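Putative glucoamylase (Bacteroides uniformis, PDB 4GL3) is a putative glucoamylase that probably hydrolyses glycosidic bonds in glucose-containing saccharides. Local coordinates at residues Lys245-Tyr256 and Met275-Tyr285. Residues are numbered along the deposited sequence; the frame is centred on the assembly and turned at random.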
ATOM      1  N   LYS A 245       6.019  16.965   8.506  1.00 34.73           N
ATOM      2  CA  LYS A 245       5.427  17.575   7.311  1.00 34.40           C
ATOM      3  C   LYS A 245       4.552  16.574   6.547  1.00 32.94           C
ATOM      4  O   LYS A 245       4.647  16.419   5.338  1.00 33.34           O
ATOM      5  CB  LYS A 245       6.510  18.145   6.412  1.00 37.25           C
ATOM      6  CG  LYS A 245       7.497  19.050   7.157  1.00 35.44           C
ATOM      7  CD  LYS A 245       8.386  19.853   6.224  1.00 37.90           C
ATOM      8  CE  LYS A 245       9.616  20.402   6.946  1.00 40.25           C
ATOM      9  NZ  LYS A 245       9.276  21.368   7.997  1.00 40.28           N
ATOM     10  N   GLY A 246       3.712  15.891   7.282  1.00 28.49           N
ATOM     11  CA  GLY A 246       2.814  14.853   6.722  1.00 28.15           C
ATOM     12  C   GLY A 246       3.272  13.422   6.981  1.00 29.35           C
ATOM     13  O   GLY A 246       2.461  12.491   7.006  1.00 31.30           O
ATOM     14  N   GLY A 247       4.576  13.252   7.197  1.00 31.37           N
ATOM     15  CA  GLY A 247       5.136  11.944   7.447  1.00 28.48           C
ATOM     16  C   GLY A 247       5.808  11.360   6.207  1.00 28.96           C
ATOM     17  O   GLY A 247       5.937  12.011   5.172  1.00 28.84           O
ATOM     18  N   PRO A 248       6.260  10.122   6.322  1.00 27.54           N
ATOM     19  CA  PRO A 248       6.734   9.352   5.162  1.00 28.24           C
ATOM     20  C   PRO A 248       5.681   9.334   4.032  1.00 27.63           C
ATOM     21  O   PRO A 248       4.444   9.214   4.288  1.00 25.54           O
ATOM     22  CB  PRO A 248       6.940   7.944   5.716  1.00 29.35           C
ATOM     23  CG  PRO A 248       6.819   8.049   7.218  1.00 38.15           C
ATOM     24  CD  PRO A 248       6.069   9.304   7.538  1.00 28.04           C
ATOM     25  N   LEU A 249       6.152   9.472   2.792  1.00 28.04           N
ATOM     26  CA  LEU A 249       5.234   9.680   1.640  1.00 26.71           C
ATOM     27  C   LEU A 249       4.338   8.468   1.367  1.00 28.53           C
ATOM     28  O   LEU A 249       3.282   8.634   0.754  1.00 27.27           O
ATOM     29  CB  LEU A 249       5.966  10.187   0.376  1.00 27.95           C
ATOM     30  CG  LEU A 249       5.105  10.840  -0.722  1.00 31.25           C
ATOM     31  CD1 LEU A 249       4.129  11.930  -0.214  1.00 27.11           C
ATOM     32  CD2 LEU A 249       6.015  11.389  -1.803  1.00 30.22           C
ATOM     33  N   PHE A 250       4.705   7.268   1.851  1.00 25.56           N
ATOM     34  CA  PHE A 250       3.840   6.109   1.614  1.00 25.46           C
ATOM     35  C   PHE A 250       2.446   6.226   2.264  1.00 25.78           C
ATOM     36  O   PHE A 250       1.550   5.456   1.926  1.00 23.44           O
ATOM     37  CB  PHE A 250       4.499   4.765   2.012  1.00 27.80           C
ATOM     38  CG  PHE A 250       4.375   4.415   3.502  1.00 25.52           C
ATOM     39  CD1 PHE A 250       5.293   4.928   4.425  1.00 28.51           C
ATOM     40  CD2 PHE A 250       3.358   3.591   3.964  1.00 26.00           C
ATOM     41  CE1 PHE A 250       5.222   4.591   5.788  1.00 28.71           C
ATOM     42  CE2 PHE A 250       3.289   3.235   5.331  1.00 25.69           C
ATOM     43  CZ  PHE A 250       4.203   3.753   6.234  1.00 24.04           C
ATOM     44  N   PHE A 251       2.268   7.155   3.207  1.00 23.29           N
ATOM     45  CA  PHE A 251       0.943   7.422   3.732  1.00 27.11           C
ATOM     46  C   PHE A 251      -0.067   7.809   2.602  1.00 28.92           C
ATOM     47  O   PHE A 251      -1.256   7.597   2.765  1.00 27.66           O
ATOM     48  CB  PHE A 251       0.955   8.548   4.778  1.00 28.56           C
ATOM     49  CG  PHE A 251       1.653   8.223   6.110  1.00 28.77           C
ATOM     50  CD1 PHE A 251       2.186   6.975   6.394  1.00 26.53           C
ATOM     51  CD2 PHE A 251       1.763   9.234   7.085  1.00 27.21           C
ATOM     52  CE1 PHE A 251       2.793   6.723   7.622  1.00 23.49           C
ATOM     53  CE2 PHE A 251       2.366   8.994   8.297  1.00 30.15           C
ATOM     54  CZ  PHE A 251       2.852   7.722   8.580  1.00 27.41           C
ATOM     55  N   THR A 252       0.412   8.342   1.472  1.00 26.75           N
ATOM     56  CA  THR A 252      -0.473   8.686   0.315  1.00 26.36           C
ATOM     57  C   THR A 252      -0.652   7.523  -0.663  1.00 26.18           C
ATOM     58  O   THR A 252      -1.307   7.684  -1.695  1.00 27.37           O
ATOM     59  CB  THR A 252       0.064   9.906  -0.456  1.00 28.82           C
ATOM     60  OG1 THR A 252       1.269   9.535  -1.156  1.00 26.67           O
ATOM     61  CG2 THR A 252       0.313  11.063   0.529  1.00 28.72           C
ATOM     62  N   HIS A 253      -0.089   6.348  -0.332  1.00 23.20           N
ATOM     63  CA  HIS A 253      -0.107   5.208  -1.219  1.00 25.51           C
ATOM     64  C   HIS A 253      -0.945   4.018  -0.718  1.00 28.12           C
ATOM     65  O   HIS A 253      -1.741   3.503  -1.446  1.00 27.49           O
ATOM     66  CB  HIS A 253       1.318   4.688  -1.519  1.00 25.79           C
ATOM     67  CG  HIS A 253       2.238   5.733  -2.025  1.00 28.33           C
ATOM     68  ND1 HIS A 253       3.593   5.686  -1.792  1.00 26.66           N
ATOM     69  CD2 HIS A 253       1.991   6.899  -2.669  1.00 27.87           C
ATOM     70  CE1 HIS A 253       4.149   6.777  -2.305  1.00 34.50           C
ATOM     71  NE2 HIS A 253       3.204   7.521  -2.857  1.00 28.41           N
ATOM     72  N   TYR A 254      -0.709   3.514   0.482  1.00 24.13           N
ATOM     73  CA  TYR A 254      -1.218   2.155   0.782  1.00 23.23           C
ATOM     74  C   TYR A 254      -2.762   1.990   0.800  1.00 24.70           C
ATOM     75  O   TYR A 254      -3.279   0.986   0.330  1.00 23.94           O
ATOM     76  CB  TYR A 254      -0.624   1.589   2.087  1.00 26.06           C
ATOM     77  CG  TYR A 254       0.848   1.274   2.135  1.00 22.18           C
ATOM     78  CD1 TYR A 254       1.688   1.511   1.063  1.00 25.81           C
ATOM     79  CD2 TYR A 254       1.406   0.727   3.297  1.00 25.16           C
ATOM     80  CE1 TYR A 254       3.051   1.247   1.147  1.00 23.75           C
ATOM     81  CE2 TYR A 254       2.747   0.453   3.388  1.00 26.73           C
ATOM     82  CZ  TYR A 254       3.579   0.707   2.306  1.00 25.35           C
ATOM     83  OH  TYR A 254       4.951   0.463   2.397  1.00 23.28           O
ATOM     84  N   SER A 255      -3.466   2.945   1.383  1.00 23.76           N
ATOM     85  CA  SER A 255      -4.928   2.955   1.421  1.00 26.17           C
ATOM     86  C   SER A 255      -5.553   3.466   0.120  1.00 28.08           C
ATOM     87  O   SER A 255      -6.746   3.259  -0.073  1.00 30.53           O
ATOM     88  CB  SER A 255      -5.448   3.830   2.618  1.00 27.09           C
ATOM     89  OG  SER A 255      -5.119   3.279   3.899  1.00 23.24           O
ATOM     90  N   TYR A 256      -4.749   4.062  -0.776  1.00 24.13           N
ATOM     91  CA  TYR A 256      -5.233   4.783  -1.974  1.00 27.02           C
ATOM     92  C   TYR A 256      -4.835   4.085  -3.275  1.00 26.95           C
ATOM     93  O   TYR A 256      -4.746   4.657  -4.378  1.00 30.55           O
ATOM     94  CB  TYR A 256      -4.769   6.240  -1.928  1.00 26.56           C
ATOM     95  CG  TYR A 256      -5.135   6.820  -0.596  1.00 26.79           C
ATOM     96  CD1 TYR A 256      -6.474   7.082  -0.275  1.00 27.92           C
ATOM     97  CD2 TYR A 256      -4.175   7.017   0.392  1.00 27.14           C
ATOM     98  CE1 TYR A 256      -6.839   7.582   0.972  1.00 29.31           C
ATOM     99  CE2 TYR A 256      -4.524   7.498   1.649  1.00 30.39           C
ATOM    100  CZ  TYR A 256      -5.855   7.757   1.945  1.00 33.93           C
ATOM    101  OH  TYR A 256      -6.197   8.219   3.192  1.00 28.92           O
HETATM  102  N   MSE A 275      -3.396  14.498  -0.858  1.00 28.16           N
HETATM  103  CA  MSE A 275      -2.372  13.644  -1.491  1.00 29.48           C
HETATM  104  C   MSE A 275      -1.401  14.535  -2.289  1.00 29.96           C
HETATM  105  O   MSE A 275      -0.179  14.339  -2.238  1.00 31.36           O
HETATM  106  CB  MSE A 275      -2.968  12.579  -2.405  1.00 31.80           C
HETATM  107  CG  MSE A 275      -3.923  11.622  -1.774  1.00 31.12           C
HETATM  108 SE   MSE A 275      -3.364  10.993  -0.058  0.75 27.46          SE
HETATM  109  CE  MSE A 275      -5.089  11.053   0.862  1.00 25.44           C
ATOM    110  N   LYS A 276      -1.946  15.530  -2.983  1.00 31.36           N
ATOM    111  CA  LYS A 276      -1.133  16.496  -3.710  1.00 33.78           C
ATOM    112  C   LYS A 276      -0.268  17.330  -2.789  1.00 35.01           C
ATOM    113  O   LYS A 276       0.912  17.494  -3.050  1.00 34.35           O
ATOM    114  CB  LYS A 276      -1.993  17.419  -4.583  1.00 39.30           C
ATOM    115  CG  LYS A 276      -2.670  16.649  -5.703  1.00 52.56           C
ATOM    116  CD  LYS A 276      -3.303  17.535  -6.782  1.00 61.13           C
ATOM    117  CE  LYS A 276      -3.727  16.660  -7.970  1.00 59.07           C
ATOM    118  NZ  LYS A 276      -4.968  17.173  -8.606  1.00 69.28           N
ATOM    119  N   ALA A 277      -0.852  17.850  -1.712  1.00 32.97           N
ATOM    120  CA  ALA A 277      -0.119  18.688  -0.748  1.00 32.90           C
ATOM    121  C   ALA A 277       1.031  17.902  -0.147  1.00 31.03           C
ATOM    122  O   ALA A 277       2.158  18.371  -0.119  1.00 30.58           O
ATOM    123  CB  ALA A 277      -1.045  19.231   0.367  1.00 29.70           C
ATOM    124  N   HIS A 278       0.752  16.707   0.340  1.00 30.15           N
ATOM    125  CA  HIS A 278       1.796  15.901   0.959  1.00 30.45           C
ATOM    126  C   HIS A 278       2.936  15.594  -0.020  1.00 31.08           C
ATOM    127  O   HIS A 278       4.118  15.726   0.319  1.00 27.16           O
ATOM    128  CB  HIS A 278       1.201  14.627   1.498  1.00 27.99           C
ATOM    129  CG  HIS A 278       2.118  13.841   2.384  1.00 28.28           C
ATOM    130  ND1 HIS A 278       1.704  12.692   3.023  1.00 28.28           N
ATOM    131  CD2 HIS A 278       3.416  14.026   2.741  1.00 28.91           C
ATOM    132  CE1 HIS A 278       2.708  12.198   3.725  1.00 27.70           C
ATOM    133  NE2 HIS A 278       3.757  12.986   3.575  1.00 29.05           N
ATOM    134  N   THR A 279       2.579  15.184  -1.230  1.00 29.11           N
ATOM    135  CA  THR A 279       3.594  14.932  -2.265  1.00 30.41           C
ATOM    136  C   THR A 279       4.459  16.152  -2.558  1.00 30.99           C
ATOM    137  O   THR A 279       5.684  16.052  -2.657  1.00 34.33           O
ATOM    138  CB  THR A 279       2.911  14.407  -3.540  1.00 29.16           C
ATOM    139  OG1 THR A 279       2.191  13.206  -3.224  1.00 26.89           O
ATOM    140  CG2 THR A 279       3.917  14.186  -4.704  1.00 27.75           C
ATOM    141  N   LEU A 280       3.843  17.316  -2.678  1.00 31.41           N
ATOM    142  CA  LEU A 280       4.598  18.522  -3.114  1.00 32.61           C
ATOM    143  C   LEU A 280       5.432  19.074  -1.972  1.00 32.39           C
ATOM    144  O   LEU A 280       6.517  19.564  -2.171  1.00 36.57           O
ATOM    145  CB  LEU A 280       3.655  19.591  -3.679  1.00 33.77           C
ATOM    146  CG  LEU A 280       3.035  19.223  -5.038  1.00 35.60           C
ATOM    147  CD1 LEU A 280       2.286  20.397  -5.650  1.00 36.18           C
ATOM    148  CD2 LEU A 280       4.122  18.755  -5.999  1.00 33.64           C
ATOM    149  N   ILE A 281       4.928  18.958  -0.753  1.00 33.77           N
ATOM    150  CA  ILE A 281       5.707  19.312   0.434  1.00 33.35           C
ATOM    151  C   ILE A 281       6.959  18.412   0.611  1.00 30.67           C
ATOM    152  O   ILE A 281       8.044  18.913   0.892  1.00 33.50           O
ATOM    153  CB  ILE A 281       4.805  19.301   1.680  1.00 32.28           C
ATOM    154  CG1 ILE A 281       3.834  20.500   1.621  1.00 33.97           C
ATOM    155  CG2 ILE A 281       5.641  19.299   2.963  1.00 31.79           C
ATOM    156  CD1 ILE A 281       2.620  20.332   2.560  1.00 33.21           C
ATOM    157  N   ASN A 282       6.796  17.102   0.444  1.00 31.09           N
ATOM    158  CA  ASN A 282       7.914  16.139   0.520  1.00 33.02           C
ATOM    159  C   ASN A 282       8.985  16.494  -0.527  1.00 36.19           C
ATOM    160  O   ASN A 282      10.193  16.621  -0.234  1.00 37.68           O
ATOM    161  CB  ASN A 282       7.320  14.724   0.348  1.00 30.62           C
ATOM    162  CG  ASN A 282       8.268  13.619   0.739  1.00 36.64           C
ATOM    163  OD1 ASN A 282       9.166  13.267  -0.040  1.00 37.16           O
ATOM    164  ND2 ASN A 282       8.050  13.016   1.936  1.00 31.13           N
ATOM    165  N   ARG A 283       8.522  16.763  -1.745  1.00 38.12           N
ATOM    166  CA  ARG A 283       9.404  17.245  -2.792  1.00 37.27           C
ATOM    167  C   ARG A 283      10.060  18.575  -2.454  1.00 39.44           C
ATOM    168  O   ARG A 283      11.260  18.738  -2.673  1.00 39.05           O
ATOM    169  CB  ARG A 283       8.658  17.350  -4.128  1.00 36.90           C
ATOM    170  CG  ARG A 283       9.493  17.930  -5.245  1.00 35.81           C
ATOM    171  CD  ARG A 283       8.691  18.032  -6.538  1.00 39.43           C
ATOM    172  NE  ARG A 283       9.428  18.657  -7.636  1.00 38.24           N
ATOM    173  CZ  ARG A 283       9.444  19.967  -7.872  1.00 40.68           C
ATOM    174  NH1 ARG A 283       8.783  20.795  -7.083  1.00 40.35           N
ATOM    175  NH2 ARG A 283      10.109  20.456  -8.898  1.00 42.20           N
ATOM    176  N   ALA A 284       9.286  19.546  -1.960  1.00 40.47           N
ATOM    177  CA  ALA A 284       9.845  20.865  -1.622  1.00 36.29           C
ATOM    178  C   ALA A 284      10.909  20.728  -0.533  1.00 37.54           C
ATOM    179  O   ALA A 284      11.940  21.416  -0.584  1.00 39.38           O
ATOM    180  CB  ALA A 284       8.762  21.887  -1.202  1.00 33.90           C
ATOM    181  N   TYR A 285      10.673  19.840   0.442  1.00 37.94           N
ATOM    182  CA  TYR A 285      11.675  19.595   1.471  1.00 37.31           C
ATOM    183  C   TYR A 285      12.995  19.152   0.807  1.00 40.21           C
ATOM    184  O   TYR A 285      14.082  19.657   1.146  1.00 40.59           O
ATOM    185  CB  TYR A 285      11.229  18.579   2.532  1.00 36.49           C
ATOM    186  CG  TYR A 285      12.359  18.208   3.464  1.00 37.27           C
ATOM    187  CD1 TYR A 285      12.639  18.966   4.578  1.00 41.13           C
ATOM    188  CD2 TYR A 285      13.199  17.161   3.168  1.00 39.68           C
ATOM    189  CE1 TYR A 285      13.687  18.650   5.427  1.00 44.12           C
ATOM    190  CE2 TYR A 285      14.266  16.849   3.978  1.00 42.21           C
ATOM    191  CZ  TYR A 285      14.502  17.589   5.113  1.00 43.24           C
ATOM    192  OH  TYR A 285      15.575  17.286   5.905  1.00 36.99           O
TER
HETATM  193  O   HOH W   1       6.523  14.581   3.918  1.00 35.18           O
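Gly246 and His278 bring the two backbones close, their CA atoms 5.9 Å apart, where the loop 245-256 folds back over helix 271-288; farther along, Thr252 CA comes within 5.6 Å of Met275 CA. The loop runs against the direction of the helix, so Lys245 lies by Ile281 and Thr252 by Met275. Positive phi angles at Gly246 and Gly247 carry the chain round the imidazole of His278, and a CB on Gly246 would collide with that ring. With chi1 at -169°, the His278 ring swings opposite the backbone N and reaches into the loop. Gly246 CA packs over one face of the His278 ring and Leu249 CD1 over the other, the latter 3.8 Å from the centroid, both in CH-pi contacts. His278 NE2 donates to Gly247 O at 2.9 Å, lying above the carbonyl plane although the oxygen is almost in the plane of the imidazole. Water 1 donates to Lys245 O and Gly247 O and accepts from Asn282 ND2, a second link between loop and helix, while Asn282 OD1 is hydrogen-bonded to Leu303 N. In this putative glucoamylase of the six-hairpin clan, the contact is buried packing that fastens the loop following strand 235-239 to the next helix. Replacing His278 by alanine is likely to leave Gly247 O without its donor from the helix and open a gap between Gly246 and Leu249. Thr252 CB lies 3.6 Å from SE of Met275, a selenomethionine residue whose bent chain brings its CE methyl over a face of the Tyr256 ring in a CH-pi contact, with SE 4.3 Å from the ring centroid completing a Met-aromatic contact. Beyond it, Tyr256 OH hydrogen-bonds His197 ND1.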